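Local atomic coordinates of Hpr(Ser) kinase (Coxiella burnetii, PDB entry 3TQF), a protein that probably binds ATP and acts as both a kinase and a phosphatase on a serine of the phosphocarrier protein HPr, as its relatives do. Residues F11-E24 and H93-K106. Sequence-based numbering, arbitrary orientation.
Sequences FLVIDKMGVLITGE and HEVHLSISLVKPEK
Gly18 O takes two backbone N-H groups at once, from His96 N at 2.8 Å and from Leu97 N at 3.1 Å. The first lies in the carbonyl plane on a lone pair, the second tilted a little from it. Two successive amides share one oxygen, as in a classic beta bulge at His96 and Leu97. Beyond it the pairing is regular and parallel: Leu20 N bonds to Leu97 O, Ile99 N to Leu20 O, Thr22 N to Ile99 O and Leu101 N to Thr22 O. Val19, Ile21, Leu97, Ile99 and Leu101 share one sheet face, which helix 141-165 packs against through Leu97 and Ile99. There Ile99 CD1 meets Val19 CG1, while Ile21 CG2 reaches Leu101 CD1. Leu20, on the opposite face with Ser98, reaches Val95 CG1 with CD1 at 3.7 Å. Strand 17-23 runs into a segment matching a Walker A P-loop, consistent with ATP binding: Gly23 O accepts a hydrogen bond from Lys29, and strand 93-102 lies alongside as its parallel neighbour. At the start of the pairing, the hairpin of strands 11-14 and 17-23, closed by a type I' turn from Ile14 to Met17, sets Val13 against His93 and selenomethionine Met17 against His96. Val13 CG2 sits over a face of the His93 ring, 3.9 Å from its centroid, and His93 ND1 donates to Glu94 O, which helps fix the ring's rotation. Bends at chi2 (-88°) and chi3 (85°) curl the Met17 chain so that CE lies over a His96 face, 3.7 Å from the ring centroid. Beyond the strand pairing, Glu24 OE2 receives Lys106 NZ on its syn lone pair at 2.8 Å, OE1 makes a weak, long salt bridge to Lys103 NZ, and a water links OE2 to Lys103 N.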
loop_
_atom_site.group_PDB
_atom_site.type_symbol
_atom_site.label_atom_id
_atom_site.label_comp_id
_atom_site.label_asym_id
_atom_site.label_seq_id
_atom_site.Cartn_x
_atom_site.Cartn_y
_atom_site.Cartn_z
ATOM N N PHE A 11 5.480 19.049 -6.033
ATOM C CA PHE A 11 5.721 18.919 -7.463
ATOM C C PHE A 11 6.535 17.669 -7.729
ATOM O O PHE A 11 7.665 17.548 -7.269
ATOM C CB PHE A 11 6.444 20.167 -7.986
ATOM C CG PHE A 11 6.475 20.287 -9.487
ATOM C CD1 PHE A 11 5.375 19.957 -10.261
ATOM C CD2 PHE A 11 7.601 20.776 -10.121
ATOM C CE1 PHE A 11 5.409 20.085 -11.640
ATOM C CE2 PHE A 11 7.645 20.912 -11.503
ATOM C CZ PHE A 11 6.546 20.564 -12.263
ATOM N N LEU A 12 5.936 16.736 -8.462
ATOM C CA LEU A 12 6.552 15.449 -8.762
ATOM C C LEU A 12 6.542 15.223 -10.269
ATOM O O LEU A 12 5.677 15.746 -10.975
ATOM C CB LEU A 12 5.770 14.327 -8.076
ATOM C CG LEU A 12 5.564 14.460 -6.564
ATOM C CD1 LEU A 12 4.241 13.878 -6.142
ATOM C CD2 LEU A 12 6.708 13.801 -5.810
ATOM N N VAL A 13 7.508 14.450 -10.761
ATOM C CA VAL A 13 7.460 13.967 -12.130
ATOM C C VAL A 13 6.900 12.549 -12.088
ATOM O O VAL A 13 7.468 11.676 -11.426
ATOM C CB VAL A 13 8.841 13.987 -12.802
ATOM C CG1 VAL A 13 8.741 13.475 -14.236
ATOM C CG2 VAL A 13 9.419 15.396 -12.780
ATOM N N ILE A 14 5.769 12.345 -12.768
ATOM C CA ILE A 14 5.084 11.061 -12.815
ATOM C C ILE A 14 4.758 10.709 -14.256
ATOM O O ILE A 14 3.988 11.409 -14.907
ATOM C CB ILE A 14 3.759 11.093 -12.046
ATOM C CG1 ILE A 14 3.970 11.577 -10.608
ATOM C CG2 ILE A 14 3.118 9.715 -12.058
ATOM C CD1 ILE A 14 2.668 11.777 -9.825
ATOM N N ASP A 15 5.346 9.618 -14.745
ATOM C CA ASP A 15 5.145 9.154 -16.117
ATOM C C ASP A 15 5.415 10.277 -17.117
ATOM O O ASP A 15 4.618 10.517 -18.015
ATOM C CB ASP A 15 3.721 8.596 -16.279
ATOM C CG ASP A 15 3.523 7.846 -17.590
ATOM O OD1 ASP A 15 4.511 7.314 -18.142
ATOM O OD2 ASP A 15 2.373 7.790 -18.071
ATOM N N LYS A 16 6.539 10.966 -16.936
ATOM C CA LYS A 16 6.950 12.107 -17.780
ATOM C C LYS A 16 6.154 13.405 -17.542
ATOM O O LYS A 16 6.498 14.439 -18.112
ATOM C CB LYS A 16 6.905 11.757 -19.278
ATOM C CG LYS A 16 7.656 10.491 -19.693
ATOM C CD LYS A 16 9.107 10.763 -20.088
ATOM C CE LYS A 16 9.531 9.971 -21.341
ATOM N NZ LYS A 16 9.086 8.545 -21.328
HETATM N N MSE A 17 5.115 13.354 -16.710
HETATM C CA MSE A 17 4.260 14.508 -16.439
HETATM C C MSE A 17 4.650 15.201 -15.133
HETATM O O MSE A 17 4.631 14.591 -14.067
HETATM C CB MSE A 17 2.798 14.073 -16.300
HETATM C CG MSE A 17 2.248 13.197 -17.411
HETATM SE SE MSE A 17 1.531 14.236 -18.873
HETATM C CE MSE A 17 3.186 14.544 -19.855
ATOM N N GLY A 18 4.987 16.482 -15.213
ATOM C CA GLY A 18 5.117 17.318 -14.025
ATOM C C GLY A 18 3.755 17.542 -13.396
ATOM O O GLY A 18 2.893 18.180 -13.991
ATOM N N VAL A 19 3.576 17.010 -12.190
ATOM C CA VAL A 19 2.285 16.987 -11.514
ATOM C C VAL A 19 2.348 17.769 -10.205
ATOM O O VAL A 19 3.182 17.482 -9.351
ATOM C CB VAL A 19 1.862 15.541 -11.203
ATOM C CG1 VAL A 19 0.521 15.513 -10.471
ATOM C CG2 VAL A 19 1.812 14.713 -12.494
ATOM N N LEU A 20 1.463 18.758 -10.071
ATOM C CA LEU A 20 1.325 19.546 -8.846
ATOM C C LEU A 20 0.264 18.916 -7.946
ATOM O O LEU A 20 -0.847 18.670 -8.399
ATOM C CB LEU A 20 0.892 20.975 -9.188
ATOM C CG LEU A 20 1.810 21.821 -10.075
ATOM C CD1 LEU A 20 1.113 23.101 -10.495
ATOM C CD2 LEU A 20 3.099 22.140 -9.352
ATOM N N ILE A 21 0.596 18.661 -6.681
ATOM C CA ILE A 21 -0.367 18.096 -5.721
ATOM C C ILE A 21 -0.733 19.102 -4.629
ATOM O O ILE A 21 0.139 19.670 -3.978
ATOM C CB ILE A 21 0.164 16.845 -5.023
ATOM C CG1 ILE A 21 0.655 15.809 -6.038
ATOM C CG2 ILE A 21 -0.926 16.240 -4.172
ATOM C CD1 ILE A 21 -0.439 14.970 -6.612
ATOM N N THR A 22 -2.038 19.272 -4.424
ATOM C CA THR A 22 -2.597 20.272 -3.521
ATOM C C THR A 22 -3.667 19.634 -2.633
ATOM O O THR A 22 -4.192 18.569 -2.954
ATOM C CB THR A 22 -3.191 21.448 -4.348
ATOM O OG1 THR A 22 -2.299 22.567 -4.294
ATOM C CG2 THR A 22 -4.560 21.881 -3.840
ATOM N N GLY A 23 -3.979 20.280 -1.515
ATOM C CA GLY A 23 -5.030 19.801 -0.619
ATOM C C GLY A 23 -4.954 20.427 0.759
ATOM O O GLY A 23 -4.026 21.181 1.057
ATOM N N GLU A 24 -5.928 20.101 1.606
ATOM C CA GLU A 24 -5.947 20.584 2.988
ATOM C C GLU A 24 -4.740 20.074 3.755
ATOM O O GLU A 24 -4.037 19.164 3.300
ATOM C CB GLU A 24 -7.217 20.131 3.711
ATOM C CG GLU A 24 -8.494 20.750 3.182
ATOM C CD GLU A 24 -9.729 20.282 3.933
ATOM O OE1 GLU A 24 -9.650 20.118 5.171
ATOM O OE2 GLU A 24 -10.782 20.082 3.286
ATOM N N HIS A 93 11.215 20.780 -14.087
ATOM C CA HIS A 93 10.394 20.067 -15.056
ATOM C C HIS A 93 9.198 20.932 -15.437
ATOM O O HIS A 93 8.776 21.789 -14.664
ATOM C CB HIS A 93 9.910 18.737 -14.466
ATOM C CG HIS A 93 9.403 17.768 -15.487
ATOM N ND1 HIS A 93 8.108 17.793 -15.957
ATOM C CD2 HIS A 93 10.013 16.738 -16.119
ATOM C CE1 HIS A 93 7.945 16.826 -16.841
ATOM N NE2 HIS A 93 9.085 16.169 -16.955
ATOM N N GLU A 94 8.657 20.707 -16.633
ATOM C CA GLU A 94 7.466 21.417 -17.096
ATOM C C GLU A 94 6.249 20.968 -16.287
ATOM O O GLU A 94 6.148 19.806 -15.912
ATOM C CB GLU A 94 7.239 21.178 -18.600
ATOM C CG GLU A 94 5.874 21.648 -19.131
ATOM C CD GLU A 94 5.819 21.767 -20.656
ATOM O OE1 GLU A 94 6.533 21.011 -21.352
ATOM O OE2 GLU A 94 5.050 22.618 -21.160
ATOM N N VAL A 95 5.340 21.901 -16.019
ATOM C CA VAL A 95 4.092 21.611 -15.324
ATOM C C VAL A 95 3.072 21.147 -16.344
ATOM O O VAL A 95 2.761 21.878 -17.276
ATOM C CB VAL A 95 3.540 22.871 -14.623
ATOM C CG1 VAL A 95 2.187 22.586 -13.968
ATOM C CG2 VAL A 95 4.538 23.392 -13.603
ATOM N N HIS A 96 2.549 19.939 -16.169
ATOM C CA HIS A 96 1.558 19.379 -17.095
ATOM C C HIS A 96 0.164 19.249 -16.483
ATOM O O HIS A 96 -0.842 19.436 -17.171
ATOM C CB HIS A 96 2.019 18.005 -17.584
ATOM C CG HIS A 96 3.214 18.058 -18.480
ATOM N ND1 HIS A 96 3.109 18.099 -19.852
ATOM C CD2 HIS A 96 4.538 18.085 -18.202
ATOM C CE1 HIS A 96 4.319 18.150 -20.381
ATOM N NE2 HIS A 96 5.205 18.142 -19.401
ATOM N N LEU A 97 0.108 18.915 -15.198
ATOM C CA LEU A 97 -1.150 18.602 -14.542
ATOM C C LEU A 97 -1.137 19.111 -13.114
ATOM O O LEU A 97 -0.088 19.167 -12.473
ATOM C CB LEU A 97 -1.366 17.088 -14.552
ATOM C CG LEU A 97 -2.601 16.499 -13.865
ATOM C CD1 LEU A 97 -3.864 16.827 -14.638
ATOM C CD2 LEU A 97 -2.430 14.994 -13.720
ATOM N N SER A 98 -2.318 19.478 -12.627
ATOM C CA SER A 98 -2.509 19.904 -11.252
ATOM C C SER A 98 -3.606 19.049 -10.636
ATOM O O SER A 98 -4.744 19.108 -11.076
ATOM C CB SER A 98 -2.909 21.376 -11.226
ATOM O OG SER A 98 -3.476 21.739 -9.979
ATOM N N ILE A 99 -3.265 18.243 -9.639
ATOM C CA ILE A 99 -4.257 17.432 -8.939
ATOM C C ILE A 99 -4.556 18.051 -7.583
ATOM O O ILE A 99 -3.650 18.373 -6.821
ATOM C CB ILE A 99 -3.789 15.980 -8.740
ATOM C CG1 ILE A 99 -3.550 15.303 -10.089
ATOM C CG2 ILE A 99 -4.822 15.192 -7.946
ATOM C CD1 ILE A 99 -2.903 13.950 -9.972
ATOM N N SER A 100 -5.842 18.213 -7.298
ATOM C CA SER A 100 -6.310 18.795 -6.052
ATOM C C SER A 100 -7.046 17.718 -5.265
ATOM O O SER A 100 -8.139 17.310 -5.651
ATOM C CB SER A 100 -7.235 19.972 -6.350
ATOM O OG SER A 100 -7.598 20.644 -5.162
ATOM N N LEU A 101 -6.432 17.254 -4.175
ATOM C CA LEU A 101 -6.996 16.186 -3.350
ATOM C C LEU A 101 -8.096 16.751 -2.478
ATOM O O LEU A 101 -7.847 17.642 -1.677
ATOM C CB LEU A 101 -5.921 15.562 -2.463
ATOM C CG LEU A 101 -4.726 14.899 -3.155
ATOM C CD1 LEU A 101 -3.709 14.477 -2.119
ATOM C CD2 LEU A 101 -5.164 13.710 -3.999
ATOM N N VAL A 102 -9.306 16.220 -2.634
ATOM C CA VAL A 102 -10.493 16.752 -1.973
ATOM C C VAL A 102 -11.139 15.688 -1.103
ATOM O O VAL A 102 -11.130 14.511 -1.452
ATOM C CB VAL A 102 -11.527 17.224 -3.012
ATOM C CG1 VAL A 102 -12.796 17.725 -2.330
ATOM C CG2 VAL A 102 -10.928 18.305 -3.894
ATOM N N LYS A 103 -11.699 16.106 0.030
ATOM C CA LYS A 103 -12.424 15.199 0.912
ATOM C C LYS A 103 -13.734 14.843 0.216
ATOM O O LYS A 103 -14.414 15.730 -0.300
ATOM C CB LYS A 103 -12.723 15.853 2.263
ATOM C CG LYS A 103 -11.500 16.397 3.019
ATOM C CD LYS A 103 -10.919 15.400 4.010
ATOM C CE LYS A 103 -9.921 16.081 4.944
ATOM N NZ LYS A 103 -10.587 16.927 5.977
ATOM N N PRO A 104 -14.093 13.549 0.191
ATOM C CA PRO A 104 -15.302 13.097 -0.493
ATOM C C PRO A 104 -16.546 13.941 -0.228
ATOM O O PRO A 104 -17.318 14.187 -1.152
ATOM C CB PRO A 104 -15.489 11.685 0.050
ATOM C CG PRO A 104 -14.113 11.211 0.304
ATOM C CD PRO A 104 -13.313 12.413 0.714
ATOM N N GLU A 105 -16.728 14.383 1.015
ATOM C CA GLU A 105 -17.931 15.137 1.405
ATOM C C GLU A 105 -17.995 16.507 0.719
ATOM O O GLU A 105 -19.083 17.016 0.446
ATOM C CB GLU A 105 -18.016 15.346 2.928
ATOM C CG GLU A 105 -17.419 14.243 3.796
ATOM C CD GLU A 105 -15.950 14.490 4.121
ATOM O OE1 GLU A 105 -15.657 15.478 4.831
ATOM O OE2 GLU A 105 -15.093 13.704 3.660
ATOM N N LYS A 106 -16.825 17.092 0.452
ATOM C CA LYS A 106 -16.722 18.431 -0.136
ATOM C C LYS A 106 -16.589 18.382 -1.660
ATOM O O LYS A 106 -16.452 19.416 -2.316
ATOM C CB LYS A 106 -15.525 19.170 0.472
ATOM C CG LYS A 106 -15.633 19.370 1.988
ATOM C CD LYS A 106 -14.272 19.597 2.646
ATOM C CE LYS A 106 -14.353 19.416 4.156
ATOM N NZ LYS A 106 -13.044 19.672 4.815
HETATM O O HOH W 1 -11.192 18.863 0.924
#